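Local atomic coordinates of putative uncharacterized protein (Archaeoglobus fulgidus, PDB entry 3VU0), a protein that is the C-terminal globular domain of an archaeal AglB protein, an alpha/beta fold with helices packed about a small mixed beta sheet. Residues 12-17 and 46-51. Numbering follows the deposited sequence.
Sequences NWMKEN and YVAKKA
Lys15, near the end of helix 5-17, brings its CA to 4.4 Å from the CA of Ala48, which lies just before Lys49, whose positive phi (62°) breaks the helical backbone that follows from helix 41-46. No direct hydrogen bond joins the two segments. The close backbone approach is instead a CA-H...O contact, Lys15 CA to Ala48 O at 3.6 Å with 148° at the hydrogen. On the buried side, Met14, a selenomethionine, sets its CG 3.9 Å from Ala48 CB; Ile44 also meets the Met14 side chain, and Leu11 touches Ala48 and Val47, so this apolar seam continues into both helices. Lys15 holds CG anti to its N (chi1 -176°) and stays extended, which carries its methylenes along the carbonyl of Val47, CD lying 3.7 Å from Val47 O. Its ammonium reaches that same oxygen through a water, which accepts from Lys15 NZ and donates to Val47 O. Lys49 runs beside Lys15 in the same direction, yet its bent chain turns Lys49 NZ back onto Tyr46 O at 2.7 Å, so that Lys15 NZ and Lys49 NZ stay 5.9 Å apart. Lys50 sets out with its CB directed at the helix and then folds at chi2 and chi4, placing Lys50 CE 3.5 Å from Met14 O. Lys50 NZ donates to Ala48 O in the carbonyl plane; Lys50 NZ also makes a weak bond to Lys49 O. Carbonyls of 46-49 thus probably stabilise all three ammonium groups, including the neighbouring like charges of Lys15 and Lys49, while the fit between segments rests on van der Waals contacts and lysine methylenes laid against carbonyl oxygens.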
ATOM      1  N   ASN A  12      13.608   8.178  -5.916  1.00 16.55           N
ATOM      2  CA  ASN A  12      14.655   8.326  -6.926  1.00 18.03           C
ATOM      3  C   ASN A  12      14.862   7.008  -7.658  1.00 17.97           C
ATOM      4  O   ASN A  12      15.104   6.989  -8.868  1.00 15.75           O
ATOM      5  CB  ASN A  12      15.982   8.761  -6.293  1.00 22.34           C
ATOM      6  CG  ASN A  12      15.937  10.179  -5.761  1.00 25.71           C
ATOM      7  OD1 ASN A  12      15.271  11.049  -6.326  1.00 28.57           O
ATOM      8  ND2 ASN A  12      16.665  10.424  -4.678  1.00 28.77           N
ATOM      9  N   TRP A  13      14.771   5.908  -6.917  1.00 16.96           N
ATOM     10  CA  TRP A  13      14.939   4.591  -7.509  1.00 15.61           C
ATOM     11  C   TRP A  13      13.819   4.325  -8.519  1.00 16.00           C
ATOM     12  O   TRP A  13      14.079   3.893  -9.645  1.00 13.05           O
ATOM     13  CB  TRP A  13      14.917   3.506  -6.424  1.00 16.23           C
ATOM     14  CG  TRP A  13      15.278   2.134  -6.938  1.00 15.12           C
ATOM     15  CD1 TRP A  13      16.529   1.586  -7.011  1.00 14.09           C
ATOM     16  CD2 TRP A  13      14.380   1.161  -7.489  1.00 15.40           C
ATOM     17  NE1 TRP A  13      16.465   0.330  -7.573  1.00 15.45           N
ATOM     18  CE2 TRP A  13      15.158   0.045  -7.876  1.00 15.58           C
ATOM     19  CE3 TRP A  13      12.993   1.122  -7.693  1.00 16.85           C
ATOM     20  CZ2 TRP A  13      14.595  -1.097  -8.461  1.00 14.88           C
ATOM     21  CZ3 TRP A  13      12.431  -0.016  -8.275  1.00 14.41           C
ATOM     22  CH2 TRP A  13      13.234  -1.109  -8.650  1.00 15.09           C
HETATM   23  N   MSE A  14      12.569   4.581  -8.136  1.00 16.41           N
HETATM   24  CA  MSE A  14      11.492   4.316  -9.079  1.00 18.87           C
HETATM   25  C   MSE A  14      11.485   5.270 -10.265  1.00 18.57           C
HETATM   26  O   MSE A  14      11.031   4.910 -11.353  1.00 14.10           O
HETATM   27  CB  MSE A  14      10.111   4.262  -8.389  1.00 24.20           C
HETATM   28  CG  MSE A  14       9.855   5.184  -7.211  1.00 30.59           C
HETATM   29 SE   MSE A  14       8.342   4.506  -6.134  1.00 38.47          SE
HETATM   30  CE  MSE A  14       6.957   4.598  -7.465  1.00 33.98           C
ATOM     31  N   LYS A  15      12.022   6.471 -10.069  1.00 18.04           N
ATOM     32  CA  LYS A  15      12.076   7.445 -11.148  1.00 21.23           C
ATOM     33  C   LYS A  15      12.948   6.942 -12.294  1.00 22.54           C
ATOM     34  O   LYS A  15      12.605   7.106 -13.465  1.00 24.55           O
ATOM     35  CB  LYS A  15      12.638   8.781 -10.652  1.00 20.72           C
ATOM     36  CG  LYS A  15      12.617   9.872 -11.720  1.00 24.06           C
ATOM     37  CD  LYS A  15      13.194  11.182 -11.206  1.00 25.82           C
ATOM     38  CE  LYS A  15      13.048  12.291 -12.240  1.00 27.23           C
ATOM     39  NZ  LYS A  15      13.575  13.588 -11.730  1.00 29.71           N
ATOM     40  N   GLU A  16      14.075   6.322 -11.962  1.00 23.47           N
ATOM     41  CA  GLU A  16      14.970   5.840 -13.005  1.00 25.47           C
ATOM     42  C   GLU A  16      14.893   4.356 -13.332  1.00 23.47           C
ATOM     43  O   GLU A  16      15.521   3.907 -14.291  1.00 25.00           O
ATOM     44  CB  GLU A  16      16.416   6.210 -12.663  1.00 29.39           C
ATOM     45  CG  GLU A  16      16.934   5.636 -11.365  1.00 35.06           C
ATOM     46  CD  GLU A  16      18.343   6.112 -11.049  1.00 39.52           C
ATOM     47  OE1 GLU A  16      19.256   5.858 -11.866  1.00 41.50           O
ATOM     48  OE2 GLU A  16      18.537   6.743  -9.986  1.00 40.30           O
ATOM     49  N   ASN A  17      14.125   3.594 -12.558  1.00 20.14           N
ATOM     50  CA  ASN A  17      14.014   2.160 -12.805  1.00 17.65           C
ATOM     51  C   ASN A  17      12.672   1.675 -13.350  1.00 17.92           C
ATOM     52  O   ASN A  17      12.634   0.729 -14.131  1.00 18.95           O
ATOM     53  CB  ASN A  17      14.379   1.377 -11.534  1.00 14.29           C
ATOM     54  CG  ASN A  17      15.875   1.342 -11.288  1.00 16.71           C
ATOM     55  OD1 ASN A  17      16.615   0.651 -11.996  1.00 16.60           O
ATOM     56  ND2 ASN A  17      16.334   2.095 -10.292  1.00 12.77           N
ATOM     57  N   TYR A  46       4.566  13.356  -8.737  1.00 24.93           N
ATOM     58  CA  TYR A  46       5.431  14.490  -9.058  1.00 25.92           C
ATOM     59  C   TYR A  46       6.928  14.331  -8.830  1.00 24.97           C
ATOM     60  O   TYR A  46       7.721  15.029  -9.457  1.00 25.44           O
ATOM     61  CB  TYR A  46       4.919  15.739  -8.329  1.00 27.40           C
ATOM     62  CG  TYR A  46       3.504  16.088  -8.736  1.00 30.80           C
ATOM     63  CD1 TYR A  46       3.204  16.419 -10.056  1.00 31.47           C
ATOM     64  CD2 TYR A  46       2.456  16.028  -7.818  1.00 32.49           C
ATOM     65  CE1 TYR A  46       1.895  16.676 -10.456  1.00 33.26           C
ATOM     66  CE2 TYR A  46       1.143  16.283  -8.208  1.00 33.46           C
ATOM     67  CZ  TYR A  46       0.870  16.604  -9.526  1.00 34.04           C
ATOM     68  OH  TYR A  46      -0.426  16.840  -9.919  1.00 34.47           O
ATOM     69  N   VAL A  47       7.325  13.427  -7.941  1.00 23.82           N
ATOM     70  CA  VAL A  47       8.745  13.219  -7.695  1.00 24.36           C
ATOM     71  C   VAL A  47       9.258  12.012  -8.476  1.00 25.16           C
ATOM     72  O   VAL A  47      10.326  12.068  -9.086  1.00 24.77           O
ATOM     73  CB  VAL A  47       9.043  13.004  -6.198  1.00 24.76           C
ATOM     74  CG1 VAL A  47      10.527  12.731  -6.000  1.00 25.95           C
ATOM     75  CG2 VAL A  47       8.619  14.235  -5.403  1.00 24.68           C
ATOM     76  N   ALA A  48       8.489  10.927  -8.460  1.00 23.89           N
ATOM     77  CA  ALA A  48       8.873   9.708  -9.168  1.00 23.38           C
ATOM     78  C   ALA A  48       8.398   9.753 -10.618  1.00 22.30           C
ATOM     79  O   ALA A  48       8.854   8.974 -11.456  1.00 21.04           O
ATOM     80  CB  ALA A  48       8.289   8.488  -8.458  1.00 21.79           C
ATOM     81  N   LYS A  49       7.475  10.669 -10.902  1.00 22.09           N
ATOM     82  CA  LYS A  49       6.929  10.845 -12.245  1.00 22.34           C
ATOM     83  C   LYS A  49       6.192   9.608 -12.746  1.00 20.90           C
ATOM     84  O   LYS A  49       6.329   9.223 -13.910  1.00 20.50           O
ATOM     85  CB  LYS A  49       8.050  11.204 -13.232  1.00 24.09           C
ATOM     86  CG  LYS A  49       8.918  12.379 -12.804  1.00 25.03           C
ATOM     87  CD  LYS A  49       8.096  13.653 -12.635  1.00 26.27           C
ATOM     88  CE  LYS A  49       8.966  14.811 -12.161  1.00 27.62           C
ATOM     89  NZ  LYS A  49       8.173  16.063 -11.959  1.00 28.26           N
ATOM     90  N   LYS A  50       5.405   8.991 -11.871  1.00 19.25           N
ATOM     91  CA  LYS A  50       4.652   7.800 -12.236  1.00 19.26           C
ATOM     92  C   LYS A  50       3.180   7.962 -11.867  1.00 20.09           C
ATOM     93  O   LYS A  50       2.854   8.534 -10.827  1.00 21.72           O
ATOM     94  CB  LYS A  50       5.239   6.575 -11.524  1.00 20.46           C
ATOM     95  CG  LYS A  50       6.727   6.368 -11.786  1.00 18.79           C
ATOM     96  CD  LYS A  50       6.964   5.831 -13.189  1.00 20.96           C
ATOM     97  CE  LYS A  50       8.438   5.879 -13.571  1.00 20.11           C
ATOM     98  NZ  LYS A  50       8.901   7.269 -13.807  1.00 22.00           N
ATOM     99  N   ALA A  51       2.299   7.462 -12.728  1.00 19.25           N
ATOM    100  CA  ALA A  51       0.861   7.540 -12.500  1.00 19.29           C
ATOM    101  C   ALA A  51       0.475   6.783 -11.228  1.00 19.75           C
ATOM    102  O   ALA A  51       1.061   5.748 -10.908  1.00 16.25           O
ATOM    103  CB  ALA A  51       0.112   6.962 -13.699  1.00 19.86           C
TER
HETATM  104  O   HOH W   1      11.698  14.289  -9.608  1.00 28.34           O